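Local coordinates for protein CalS11 (Micromonospora echinospora, PDB 3TOS) that probably catalyses an S-adenosyl-L-methionine-dependent O-methyl transfer in the making of the antibiotic calicheamicin, at residues E194-V199 against P224-A229; A186-D191 against A198-I203; A61-V66 against V93-N98; M53-S58 against F80-G85. All coordinates share one frame; numbering follows the deposited sequence.

Contact 1 of 4, residues E194-V199 against P224-A229. With SAH (S-adenosyl-L-homocysteine), chain O.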
# COMPACT_ATOMS: atom_id res chain seq x y z
N GLU B 194 5.88 -40.46 -16.84
CA GLU B 194 4.88 -40.65 -17.95
C GLU B 194 3.46 -40.18 -17.59
O GLU B 194 2.86 -39.45 -18.38
CB GLU B 194 4.87 -42.11 -18.43
CG GLU B 194 6.16 -42.47 -19.13
CD GLU B 194 6.09 -43.81 -19.82
OE1 GLU B 194 4.96 -44.25 -20.20
OE2 GLU B 194 7.14 -44.41 -20.09
N PRO B 195 2.92 -40.60 -16.45
CA PRO B 195 1.57 -40.16 -16.17
C PRO B 195 1.52 -38.67 -15.88
O PRO B 195 0.52 -38.02 -16.20
CB PRO B 195 1.20 -40.98 -14.92
CG PRO B 195 2.47 -41.40 -14.32
CD PRO B 195 3.38 -41.65 -15.50
N THR B 196 2.56 -38.12 -15.26
CA THR B 196 2.60 -36.67 -15.05
C THR B 196 2.48 -35.91 -16.38
O THR B 196 1.73 -34.94 -16.46
CB THR B 196 3.84 -36.23 -14.26
OG1 THR B 196 3.82 -36.90 -12.98
CG2 THR B 196 3.88 -34.69 -14.06
N LYS B 197 3.32 -36.28 -17.32
CA LYS B 197 3.30 -35.66 -18.64
C LYS B 197 1.94 -35.77 -19.31
O LYS B 197 1.44 -34.77 -19.83
CB LYS B 197 4.37 -36.34 -19.54
CG LYS B 197 4.48 -35.67 -20.96
CD LYS B 197 5.61 -36.35 -21.74
CE LYS B 197 5.90 -35.64 -23.08
NZ LYS B 197 4.84 -35.97 -24.02
N ALA B 198 1.37 -36.97 -19.30
CA ALA B 198 0.05 -37.16 -19.93
C ALA B 198 -1.03 -36.29 -19.27
O ALA B 198 -1.92 -35.77 -19.97
CB ALA B 198 -0.35 -38.65 -19.81
N VAL B 199 -0.99 -36.18 -17.94
CA VAL B 199 -2.04 -35.45 -17.29
C VAL B 199 -1.84 -33.96 -17.48
O VAL B 199 -2.80 -33.24 -17.70
CB VAL B 199 -2.10 -35.82 -15.80
CG1 VAL B 199 -3.02 -34.83 -15.06
CG2 VAL B 199 -2.61 -37.26 -15.64
N PRO B 224 12.62 -37.48 -10.27
CA PRO B 224 12.82 -36.41 -11.26
C PRO B 224 11.70 -36.37 -12.33
O PRO B 224 11.77 -35.50 -13.20
CB PRO B 224 14.19 -36.78 -11.87
CG PRO B 224 14.18 -38.30 -11.86
CD PRO B 224 13.48 -38.66 -10.52
N GLY B 225 10.70 -37.28 -12.26
CA GLY B 225 9.74 -37.37 -13.36
C GLY B 225 8.87 -36.13 -13.58
O GLY B 225 8.56 -35.78 -14.71
N GLU B 226 8.43 -35.49 -12.48
CA GLU B 226 7.62 -34.25 -12.63
C GLU B 226 8.40 -33.14 -13.33
O GLU B 226 7.85 -32.42 -14.18
CB GLU B 226 7.09 -33.81 -11.26
CG GLU B 226 5.95 -34.73 -10.80
CD GLU B 226 5.65 -34.62 -9.34
OE1 GLU B 226 6.16 -33.68 -8.69
OE2 GLU B 226 4.95 -35.51 -8.83
N ASN B 227 9.69 -33.01 -12.98
CA ASN B 227 10.53 -32.00 -13.59
C ASN B 227 10.74 -32.32 -15.08
O ASN B 227 10.56 -31.45 -15.96
CB ASN B 227 11.88 -31.92 -12.83
CG ASN B 227 12.78 -30.81 -13.32
OD1 ASN B 227 12.99 -30.66 -14.53
ND2 ASN B 227 13.28 -29.99 -12.40
N ILE B 228 11.09 -33.56 -15.38
CA ILE B 228 11.30 -33.95 -16.76
C ILE B 228 10.02 -33.73 -17.58
O ILE B 228 10.08 -33.22 -18.72
CB ILE B 228 11.74 -35.43 -16.88
CG1 ILE B 228 13.14 -35.63 -16.24
CG2 ILE B 228 11.86 -35.83 -18.36
CD1 ILE B 228 13.38 -37.10 -15.82
N ALA B 229 8.87 -34.05 -16.98
CA ALA B 229 7.58 -33.84 -17.62
C ALA B 229 7.34 -32.33 -17.89
O ALA B 229 6.95 -31.93 -19.02
CB ALA B 229 6.45 -34.41 -16.79
N SAH O . -1.26 -37.84 -2.20
CA SAH O . -0.92 -39.02 -1.34
CB SAH O . 0.34 -39.74 -1.79
CG SAH O . 0.19 -40.37 -3.18
SD SAH O . 1.47 -41.59 -3.43
C SAH O . -0.73 -38.49 0.08
O SAH O . -0.47 -39.29 1.03
OXT SAH O . -0.93 -37.30 0.34
C5' SAH O . 1.56 -41.72 -5.22
C4' SAH O . 0.26 -42.29 -5.89
O4' SAH O . 0.35 -42.07 -7.30
C3' SAH O . 0.19 -43.81 -5.67
O3' SAH O . -0.99 -44.15 -4.90
C2' SAH O . 0.18 -44.34 -7.10
O2' SAH O . -0.64 -45.51 -7.30
C1' SAH O . -0.35 -43.13 -7.90
N9 SAH O . 0.03 -43.20 -9.33
C8 SAH O . 1.28 -43.15 -9.87
N7 SAH O . 1.13 -43.32 -11.21
C5 SAH O . -0.17 -43.49 -11.51
C6 SAH O . -0.93 -43.70 -12.75
N6 SAH O . -0.28 -43.85 -13.93
N1 SAH O . -2.28 -43.79 -12.63
C2 SAH O . -2.91 -43.66 -11.42
N3 SAH O . -2.28 -43.53 -10.24
C4 SAH O . -0.91 -43.38 -10.28
O HOH W 1 2.79 -36.00 -10.52
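Beside the S-adenosyl-L-homocysteine pocket of this methyltransferase, the first turns of two helices meet through T196 and K197 on one side and E226 and A229 on the other. The segment axes come within 8.3 Å and cross at -39°, a close approach in which the methyl of A229 sits against the other helix. A229 CB lies 3.7 Å from the backbone N of K197 and is also touched by the CB of K197, whose long chain then leads away to a salt bridge with E201. In T196 a chi1 of -59° puts OG1 beside the backbone N and CG2 anti to it, which sends that methyl to A229 CB at 3.8 Å. OG1 bonds to the carbonyl of L192, one turn back in the chain. The stem of E226 crosses the T196 side chain at about a right angle, with CG 3.7 Å from T196 OG1. In the Rossmann-like fold, helix 193-203 comes after strand 183-188, and helix 225-233 follows strand 211-215, the neighbour of 183-188 in the sheet. No direct hydrogen bond joins the segments, but one water donates to both T196 OG1 and E226 OE2, at 2.8 Å from each oxygen. The other carboxylate oxygen, OE1, accepts from the backbone N of E217, a residue of the sodium and glutamate sites, so both oxygens of this buried acid have partners. On another side of helix 193-203, P195 lays its CB 3.4 Å from N6 of the S-adenosyl-L-homocysteine adenine.

Contact 2 of 4, residues A186-D191 against A198-I203; sequences AYFDLD and AVLEAI. With SAH (S-adenosyl-L-homocysteine), chain O.
F188 pushes the far end of its ring among three aliphatic side chains of helix 193-203, and this is where the contact is tight. V199 CG1 sits 3.5 Å from F188 CE2, approaching the ring obliquely. L200 CD2 comes obliquely too, 3.6 Å from F188 CZ; although the CB of L200 does not aim at the strand, its chain brings the branch in. I203 meets the ring differently: its CD1 lies in the ring plane at the edge, 3.8 Å from F188 CZ. That methyl is carried there by a chi1 of 66°, with CG1 between the backbone N and the carbonyl carbon, and it also reaches A186 CB at 3.8 Å. The contact slackens toward the cofactor end, where L190 CD1 is 4.5 Å from V199 CG2. L190 has its other methyl, CD2, against the adenine, 3.5 Å from C4 of S-adenosyl-L-homocysteine. On the outer side of the helix, E201 is exposed to solvent. D189, beyond the strand end, accepts a hydrogen bond of 2.7 Å at OD2 from the amino N of S-adenosyl-L-homocysteine. Strand 186-188 and helix 198-203 run nearly antiparallel, at 171° with axes 10.9 Å apart, while F76 and F215 of the neighbouring parallel strands also meet the F188 ring: the helix-on-sheet layer of a Rossmann-like methyltransferase, with cofactor residues at the strand's C-terminal end.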
# COMPACT_ATOMS: atom_id res chain seq x y z
N ALA B 186 -4.99 -28.18 -9.43
CA ALA B 186 -4.55 -29.48 -9.94
C ALA B 186 -3.33 -29.86 -9.12
O ALA B 186 -2.28 -29.17 -9.21
CB ALA B 186 -4.18 -29.40 -11.40
N TYR B 187 -3.48 -30.88 -8.25
CA TYR B 187 -2.41 -31.32 -7.36
C TYR B 187 -1.74 -32.57 -7.90
O TYR B 187 -2.31 -33.67 -7.86
CB TYR B 187 -2.94 -31.51 -5.91
CG TYR B 187 -1.76 -31.53 -4.95
CD1 TYR B 187 -1.08 -32.73 -4.65
CD2 TYR B 187 -1.28 -30.35 -4.37
CE1 TYR B 187 0.06 -32.72 -3.85
CE2 TYR B 187 -0.16 -30.34 -3.55
CZ TYR B 187 0.50 -31.51 -3.30
OH TYR B 187 1.63 -31.49 -2.49
N PHE B 188 -0.52 -32.43 -8.40
CA PHE B 188 0.21 -33.57 -8.94
C PHE B 188 1.02 -34.28 -7.88
O PHE B 188 2.00 -33.74 -7.34
CB PHE B 188 1.17 -33.06 -10.03
CG PHE B 188 0.47 -32.76 -11.32
CD1 PHE B 188 -0.21 -31.54 -11.50
CD2 PHE B 188 0.49 -33.68 -12.34
CE1 PHE B 188 -0.89 -31.26 -12.71
CE2 PHE B 188 -0.15 -33.42 -13.53
CZ PHE B 188 -0.85 -32.18 -13.75
N ASP B 189 0.66 -35.52 -7.62
CA ASP B 189 1.39 -36.35 -6.66
C ASP B 189 1.50 -37.79 -7.15
O ASP B 189 1.31 -38.76 -6.38
CB ASP B 189 0.70 -36.32 -5.28
CG ASP B 189 1.63 -36.75 -4.16
OD1 ASP B 189 2.81 -37.01 -4.43
OD2 ASP B 189 1.16 -36.83 -2.99
N LEU B 190 1.86 -37.94 -8.42
CA LEU B 190 2.02 -39.28 -9.01
C LEU B 190 3.43 -39.76 -8.97
O LEU B 190 3.67 -40.97 -9.21
CB LEU B 190 1.61 -39.25 -10.51
CG LEU B 190 0.19 -38.76 -10.84
CD1 LEU B 190 0.20 -38.26 -12.29
CD2 LEU B 190 -0.76 -39.95 -10.72
N ASP B 191 4.38 -38.84 -8.74
CA ASP B 191 5.85 -39.15 -8.71
C ASP B 191 6.50 -39.41 -10.06
O ASP B 191 7.63 -39.00 -10.28
CB ASP B 191 6.20 -40.30 -7.73
CG ASP B 191 5.79 -39.97 -6.31
OD1 ASP B 191 6.12 -38.85 -5.85
OD2 ASP B 191 5.09 -40.80 -5.65
N ALA B 198 1.37 -36.97 -19.30
CA ALA B 198 0.05 -37.16 -19.93
C ALA B 198 -1.03 -36.29 -19.27
O ALA B 198 -1.92 -35.77 -19.97
CB ALA B 198 -0.35 -38.65 -19.81
N VAL B 199 -0.99 -36.18 -17.94
CA VAL B 199 -2.04 -35.45 -17.29
C VAL B 199 -1.84 -33.96 -17.48
O VAL B 199 -2.80 -33.24 -17.70
CB VAL B 199 -2.10 -35.82 -15.80
CG1 VAL B 199 -3.02 -34.83 -15.06
CG2 VAL B 199 -2.61 -37.26 -15.64
N LEU B 200 -0.59 -33.48 -17.46
CA LEU B 200 -0.36 -32.06 -17.73
C LEU B 200 -0.92 -31.71 -19.09
O LEU B 200 -1.56 -30.65 -19.27
CB LEU B 200 1.15 -31.75 -17.74
CG LEU B 200 1.79 -31.47 -16.40
CD1 LEU B 200 3.33 -31.45 -16.65
CD2 LEU B 200 1.27 -30.12 -15.79
N GLU B 201 -0.66 -32.56 -20.07
CA GLU B 201 -1.17 -32.29 -21.47
C GLU B 201 -2.72 -32.25 -21.51
O GLU B 201 -3.32 -31.39 -22.20
CB GLU B 201 -0.62 -33.35 -22.43
CG GLU B 201 0.84 -33.15 -22.70
CD GLU B 201 1.54 -34.38 -23.23
OE1 GLU B 201 0.98 -35.50 -23.19
OE2 GLU B 201 2.72 -34.22 -23.66
N ALA B 202 -3.34 -33.19 -20.81
CA ALA B 202 -4.80 -33.32 -20.77
C ALA B 202 -5.52 -32.13 -20.08
O ALA B 202 -6.59 -31.71 -20.55
CB ALA B 202 -5.20 -34.66 -20.06
N ILE B 203 -4.95 -31.63 -18.97
CA ILE B 203 -5.68 -30.64 -18.20
C ILE B 203 -5.58 -29.23 -18.78
O ILE B 203 -6.39 -28.37 -18.41
CB ILE B 203 -5.25 -30.59 -16.71
CG1 ILE B 203 -3.81 -30.12 -16.58
CG2 ILE B 203 -5.52 -31.92 -16.02
CD1 ILE B 203 -3.42 -29.79 -15.13
N SAH O . -1.26 -37.84 -2.20
CA SAH O . -0.92 -39.02 -1.34
CB SAH O . 0.34 -39.74 -1.79
CG SAH O . 0.19 -40.37 -3.18
SD SAH O . 1.47 -41.59 -3.43
C SAH O . -0.73 -38.49 0.08
O SAH O . -0.47 -39.29 1.03
OXT SAH O . -0.93 -37.30 0.34
C5' SAH O . 1.56 -41.72 -5.22
C4' SAH O . 0.26 -42.29 -5.89
O4' SAH O . 0.35 -42.07 -7.30
C3' SAH O . 0.19 -43.81 -5.67
O3' SAH O . -0.99 -44.15 -4.90
C2' SAH O . 0.18 -44.34 -7.10
O2' SAH O . -0.64 -45.51 -7.30
C1' SAH O . -0.35 -43.13 -7.90
N9 SAH O . 0.03 -43.20 -9.33
C8 SAH O . 1.28 -43.15 -9.87
N7 SAH O . 1.13 -43.32 -11.21
C5 SAH O . -0.17 -43.49 -11.51
C6 SAH O . -0.93 -43.70 -12.75
N6 SAH O . -0.28 -43.85 -13.93
N1 SAH O . -2.28 -43.79 -12.63
C2 SAH O . -2.91 -43.66 -11.42
N3 SAH O . -2.28 -43.53 -10.24
C4 SAH O . -0.91 -43.38 -10.28

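Contact 3 of 4, residues A61-V66 against V93-N98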
# COMPACT_ATOMS: atom_id res chain seq x y z
N ALA B 61 -3.16 -23.39 2.31
CA ALA B 61 -2.63 -22.23 1.59
C ALA B 61 -2.98 -22.32 0.10
O ALA B 61 -3.38 -21.31 -0.51
CB ALA B 61 -1.10 -22.15 1.76
N LEU B 62 -2.86 -23.51 -0.50
CA LEU B 62 -3.24 -23.65 -1.93
C LEU B 62 -4.74 -23.43 -2.12
O LEU B 62 -5.16 -22.68 -3.04
CB LEU B 62 -2.88 -25.03 -2.48
CG LEU B 62 -1.37 -25.34 -2.47
CD1 LEU B 62 -1.20 -26.78 -2.96
CD2 LEU B 62 -0.53 -24.40 -3.43
N TYR B 63 -5.55 -23.99 -1.22
CA TYR B 63 -7.00 -23.85 -1.35
C TYR B 63 -7.40 -22.38 -1.23
O TYR B 63 -8.21 -21.85 -1.99
CB TYR B 63 -7.71 -24.70 -0.29
CG TYR B 63 -9.21 -24.97 -0.52
CD1 TYR B 63 -10.02 -24.09 -1.26
CD2 TYR B 63 -9.76 -26.15 -0.13
CE1 TYR B 63 -11.34 -24.35 -1.48
CE2 TYR B 63 -11.10 -26.41 -0.39
CZ TYR B 63 -11.89 -25.50 -0.97
OH TYR B 63 -13.22 -25.83 -1.18
N ARG B 64 -6.82 -21.69 -0.25
CA ARG B 64 -7.15 -20.27 -0.09
C ARG B 64 -6.84 -19.43 -1.33
O ARG B 64 -7.51 -18.45 -1.60
CB ARG B 64 -6.44 -19.69 1.13
CG ARG B 64 -7.09 -20.15 2.43
CD ARG B 64 -6.46 -19.41 3.61
NE ARG B 64 -5.09 -19.85 3.93
CZ ARG B 64 -3.97 -19.15 3.76
NH1 ARG B 64 -4.00 -17.94 3.18
NH2 ARG B 64 -2.80 -19.68 4.11
N GLN B 65 -5.85 -19.86 -2.10
CA GLN B 65 -5.49 -19.11 -3.32
C GLN B 65 -6.47 -19.27 -4.46
O GLN B 65 -6.44 -18.45 -5.39
CB GLN B 65 -4.08 -19.46 -3.83
CG GLN B 65 -3.04 -18.83 -2.85
CD GLN B 65 -1.60 -18.87 -3.36
OE1 GLN B 65 -1.33 -18.64 -4.53
NE2 GLN B 65 -0.67 -19.20 -2.48
N VAL B 66 -7.37 -20.27 -4.40
CA VAL B 66 -8.36 -20.46 -5.48
C VAL B 66 -9.82 -20.23 -5.00
O VAL B 66 -10.79 -20.57 -5.72
CB VAL B 66 -8.22 -21.88 -6.14
CG1 VAL B 66 -6.80 -22.09 -6.70
CG2 VAL B 66 -8.62 -23.03 -5.15
N VAL B 93 -15.11 -25.51 5.65
CA VAL B 93 -14.73 -24.25 6.25
C VAL B 93 -14.98 -23.03 5.35
O VAL B 93 -15.56 -22.01 5.81
CB VAL B 93 -13.22 -24.24 6.62
CG1 VAL B 93 -12.82 -22.94 7.19
CG2 VAL B 93 -12.94 -25.42 7.64
N TYR B 94 -14.59 -23.13 4.08
CA TYR B 94 -14.56 -21.90 3.24
C TYR B 94 -15.75 -21.75 2.29
O TYR B 94 -16.08 -20.66 1.86
CB TYR B 94 -13.30 -21.90 2.37
CG TYR B 94 -12.03 -21.79 3.16
CD1 TYR B 94 -11.82 -20.73 4.05
CD2 TYR B 94 -11.04 -22.77 3.03
CE1 TYR B 94 -10.61 -20.61 4.77
CE2 TYR B 94 -9.83 -22.68 3.78
CZ TYR B 94 -9.65 -21.60 4.65
OH TYR B 94 -8.53 -21.45 5.38
N GLU B 95 -16.39 -22.88 1.94
CA GLU B 95 -17.39 -22.88 0.82
C GLU B 95 -18.68 -23.67 1.06
O GLU B 95 -19.06 -24.55 0.28
CB GLU B 95 -16.72 -23.36 -0.44
CG GLU B 95 -15.61 -22.45 -0.92
CD GLU B 95 -15.19 -22.84 -2.30
OE1 GLU B 95 -14.61 -23.95 -2.49
OE2 GLU B 95 -15.40 -22.00 -3.22
N PRO B 96 -19.37 -23.36 2.18
CA PRO B 96 -20.65 -24.03 2.43
C PRO B 96 -21.60 -23.92 1.26
O PRO B 96 -22.42 -24.82 1.03
CB PRO B 96 -21.19 -23.28 3.67
CG PRO B 96 -20.44 -22.00 3.72
CD PRO B 96 -19.08 -22.30 3.17
N TYR B 97 -21.56 -22.79 0.54
CA TYR B 97 -22.58 -22.56 -0.47
C TYR B 97 -22.12 -22.87 -1.90
O TYR B 97 -22.77 -22.46 -2.86
CB TYR B 97 -23.08 -21.12 -0.37
CG TYR B 97 -23.63 -20.76 0.99
CD1 TYR B 97 -24.63 -21.56 1.60
CD2 TYR B 97 -23.18 -19.63 1.66
CE1 TYR B 97 -25.15 -21.21 2.82
CE2 TYR B 97 -23.72 -19.26 2.91
CZ TYR B 97 -24.71 -20.06 3.47
OH TYR B 97 -25.29 -19.69 4.67
N ASN B 98 -21.00 -23.58 -2.04
CA ASN B 98 -20.50 -23.91 -3.39
C ASN B 98 -20.59 -25.42 -3.71
O ASN B 98 -19.64 -26.17 -3.42
CB ASN B 98 -19.04 -23.36 -3.60
CG ASN B 98 -18.54 -23.64 -4.95
OD1 ASN B 98 -19.27 -24.22 -5.78
ND2 ASN B 98 -17.35 -23.16 -5.28
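E95 OE1 takes a 2.7 Å hydrogen bond from the hydroxyl OH of Y63 and is also salt-bridged to R101. Y63 carries CG anti to its backbone N (chi1 -164°), which directs the phenol at E95. It approaches on the anti lone pair of OE1, the side away from OE2, and OE1 in turn lies in the plane of the Y63 ring at its edge; ring and carboxylate planes stand nearly perpendicular. The second oxygen, OE2, is met from above the carboxylate plane by N98 ND2 at 3.1 Å, with a nearly straight N-H...O angle of 170°. With both oxygens held, the rotation of this buried carboxylate is fixed. Y94 turns an edge to the face of Y63, a T-shaped pair with centroids 5.9 Å apart and planes at 59°. On the more exposed side, R64 lays its aliphatic stem by the Y94 phenol, CD 3.4 Å from Y94 OH. D60 joins these two polar ends, bonding to Y94 OH through one oxygen and forming a salt bridge with R64 NE through the other. E95 is the first residue to leave helical angles after helix 82-94 and opens a type I beta turn to N98. The contact thus ties the end of helix 50-65 to a helix-terminating turn of the Rossmann-like domain, away from the cofactor site.

Contact 4 of 4, residues M53-S58 against F80-G85; sequences MTDLLS and FGRHLG. With SAH (S-adenosyl-L-homocysteine), chain O; EDO (1,2-ethanediol), chain R.
This is a buried, charged contact in which D55 of helix 50-65 reaches across to R82 and H83, in the first turn of helix 82-94, beside the amino-acid end of S-adenosyl-L-homocysteine. H83 NE2 donates to D55 OD1 at 2.7 Å with an N-H...O angle of 166°, on the syn lone pair of OD1, the side of OD2; carboxylate and imidazole are nearly coplanar. The other ring nitrogen, ND1, bonds to E75, so the imidazole is held between two acids. R82 is engaged by D55 through a face: the two flat groups stack with planes 3° apart, and D55 CG lies 3.3 Å from R82 NH1. D55 OD2 is 3.4 Å from R82 NE, well outside the guanidinium plane, so that salt bridge is purely electrostatic. The in-plane N-H groups of R82 serve the ligand instead, NE and NH2 donating to OXT of S-adenosyl-L-homocysteine at 3.0 and 3.1 Å, while NH1 bonds to Q52. In this Rossmann-like fold helix 82-94 follows strand 72-76, and G81 is its N-cap. A bend at chi3 (55°) lays one face of the R82 guanidinium on D55 and points its edge at OXT. The same OXT sits over the centre of one face of the H83 ring, 3.4 Å from H83 CE1.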
# COMPACT_ATOMS: atom_id res chain seq x y z
N MSE B 53 1.31 -31.71 10.08
CA MSE B 53 0.71 -30.38 10.25
C MSE B 53 1.11 -29.46 9.09
O MSE B 53 0.32 -28.70 8.57
CB MSE B 53 1.09 -29.76 11.61
CG MSE B 53 0.65 -28.25 11.77
SE MSE B 53 -1.27 -28.07 11.82
CE MSE B 53 -1.47 -28.40 13.71
N THR B 54 2.39 -29.53 8.73
CA THR B 54 2.92 -28.67 7.67
C THR B 54 2.17 -28.97 6.35
O THR B 54 1.78 -28.07 5.60
CB THR B 54 4.45 -28.91 7.47
OG1 THR B 54 5.12 -28.58 8.68
CG2 THR B 54 4.98 -27.97 6.41
N ASP B 55 1.95 -30.25 6.07
CA ASP B 55 1.19 -30.65 4.88
C ASP B 55 -0.22 -30.06 4.89
O ASP B 55 -0.65 -29.51 3.89
CB ASP B 55 1.14 -32.19 4.79
CG ASP B 55 0.29 -32.66 3.63
OD1 ASP B 55 0.86 -32.64 2.51
OD2 ASP B 55 -0.92 -32.97 3.79
N LEU B 56 -0.86 -30.11 6.05
CA LEU B 56 -2.20 -29.57 6.23
C LEU B 56 -2.23 -28.06 5.96
O LEU B 56 -3.06 -27.59 5.21
CB LEU B 56 -2.75 -29.95 7.62
CG LEU B 56 -4.18 -29.49 7.91
CD1 LEU B 56 -4.71 -30.38 9.03
CD2 LEU B 56 -4.26 -28.00 8.30
N LEU B 57 -1.28 -27.33 6.52
CA LEU B 57 -1.24 -25.91 6.37
C LEU B 57 -0.94 -25.58 4.89
O LEU B 57 -1.41 -24.57 4.36
CB LEU B 57 -0.19 -25.29 7.28
CG LEU B 57 -0.49 -25.41 8.79
CD1 LEU B 57 0.74 -24.96 9.56
CD2 LEU B 57 -1.73 -24.58 9.14
N SER B 58 -0.10 -26.39 4.21
CA SER B 58 0.21 -26.13 2.79
C SER B 58 -1.03 -26.37 1.91
O SER B 58 -1.32 -25.55 1.02
CB SER B 58 1.34 -27.03 2.28
OG SER B 58 2.54 -26.58 2.89
N PHE B 80 -3.87 -43.25 0.45
CA PHE B 80 -4.96 -43.46 1.44
C PHE B 80 -5.93 -42.25 1.51
O PHE B 80 -6.96 -42.31 2.19
CB PHE B 80 -4.40 -43.73 2.86
CG PHE B 80 -3.59 -44.98 2.95
CD1 PHE B 80 -4.24 -46.21 2.95
CD2 PHE B 80 -2.21 -44.95 3.06
CE1 PHE B 80 -3.57 -47.39 3.06
CE2 PHE B 80 -1.46 -46.18 3.17
CZ PHE B 80 -2.18 -47.42 3.13
N GLY B 81 -5.58 -41.13 0.85
CA GLY B 81 -6.53 -40.02 0.79
C GLY B 81 -6.21 -38.87 1.71
O GLY B 81 -7.07 -38.01 1.89
N ARG B 82 -4.99 -38.77 2.24
CA ARG B 82 -4.64 -37.65 3.12
C ARG B 82 -5.13 -36.30 2.64
O ARG B 82 -5.75 -35.52 3.38
CB ARG B 82 -3.11 -37.58 3.22
CG ARG B 82 -2.68 -36.37 4.09
CD ARG B 82 -1.15 -36.30 4.37
NE ARG B 82 -0.38 -36.31 3.12
CZ ARG B 82 0.92 -36.03 3.01
NH1 ARG B 82 1.62 -35.66 4.08
NH2 ARG B 82 1.51 -36.04 1.80
N HIS B 83 -4.78 -35.97 1.40
CA HIS B 83 -5.13 -34.65 0.88
C HIS B 83 -6.63 -34.51 0.59
O HIS B 83 -7.16 -33.41 0.72
CB HIS B 83 -4.33 -34.34 -0.39
CG HIS B 83 -2.87 -34.14 -0.13
ND1 HIS B 83 -1.93 -34.34 -1.10
CD2 HIS B 83 -2.20 -33.69 0.97
CE1 HIS B 83 -0.72 -34.07 -0.60
NE2 HIS B 83 -0.87 -33.66 0.65
N LEU B 84 -7.32 -35.60 0.20
CA LEU B 84 -8.75 -35.48 -0.13
C LEU B 84 -9.54 -35.20 1.14
O LEU B 84 -10.46 -34.39 1.13
CB LEU B 84 -9.30 -36.76 -0.77
CG LEU B 84 -8.65 -37.18 -2.11
CD1 LEU B 84 -9.36 -38.36 -2.79
CD2 LEU B 84 -8.46 -35.99 -3.07
N GLY B 85 -9.13 -35.84 2.25
CA GLY B 85 -9.72 -35.59 3.58
C GLY B 85 -9.55 -34.13 3.89
O GLY B 85 -10.49 -33.46 4.32
N SAH O . -1.26 -37.84 -2.20
CA SAH O . -0.92 -39.02 -1.34
CB SAH O . 0.34 -39.74 -1.79
CG SAH O . 0.19 -40.37 -3.18
SD SAH O . 1.47 -41.59 -3.43
C SAH O . -0.73 -38.49 0.08
O SAH O . -0.47 -39.29 1.03
OXT SAH O . -0.93 -37.30 0.34
C5' SAH O . 1.56 -41.72 -5.22
C4' SAH O . 0.26 -42.29 -5.89
O4' SAH O . 0.35 -42.07 -7.30
C3' SAH O . 0.19 -43.81 -5.67
O3' SAH O . -0.99 -44.15 -4.90
C2' SAH O . 0.18 -44.34 -7.10
O2' SAH O . -0.64 -45.51 -7.30
C1' SAH O . -0.35 -43.13 -7.90
N9 SAH O . 0.03 -43.20 -9.33
C8 SAH O . 1.28 -43.15 -9.87
N7 SAH O . 1.13 -43.32 -11.21
C5 SAH O . -0.17 -43.49 -11.51
C6 SAH O . -0.93 -43.70 -12.75
N6 SAH O . -0.28 -43.85 -13.93
N1 SAH O . -2.28 -43.79 -12.63
C2 SAH O . -2.91 -43.66 -11.42
N3 SAH O . -2.28 -43.53 -10.24
C4 SAH O . -0.91 -43.38 -10.28
C1 EDO R . 2.92 -31.01 0.84
O1 EDO R . 3.05 -31.55 2.13
C2 EDO R . 4.20 -31.44 0.10
O2 EDO R . 4.45 -32.86 0.19

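Three of the four contacts border the bound S-adenosyl-L-homocysteine, at different ends of it. Contacts 1 and 2 share A198 and V199 on helix 193-203, with centres 7 Å apart; contact 1 and L190 of contact 2 lie by the adenine, while D189 of contact 2 reaches the amino group, at the same amino-acid end that R82 of contact 4 binds. E226 OE2 of contact 1 bonds weakly to D191 N of contact 2. Contact 4 is about 18 Å from contact 2 between centres, yet the two meet where the Y187 ring turns edge-to-face with H83. Contact 3 uses the same two helices as contact 4, centres about 15 Å apart, but at their far ends, away from the ligand; L62 of its segment 61-66 packs on Y187 of contact 2.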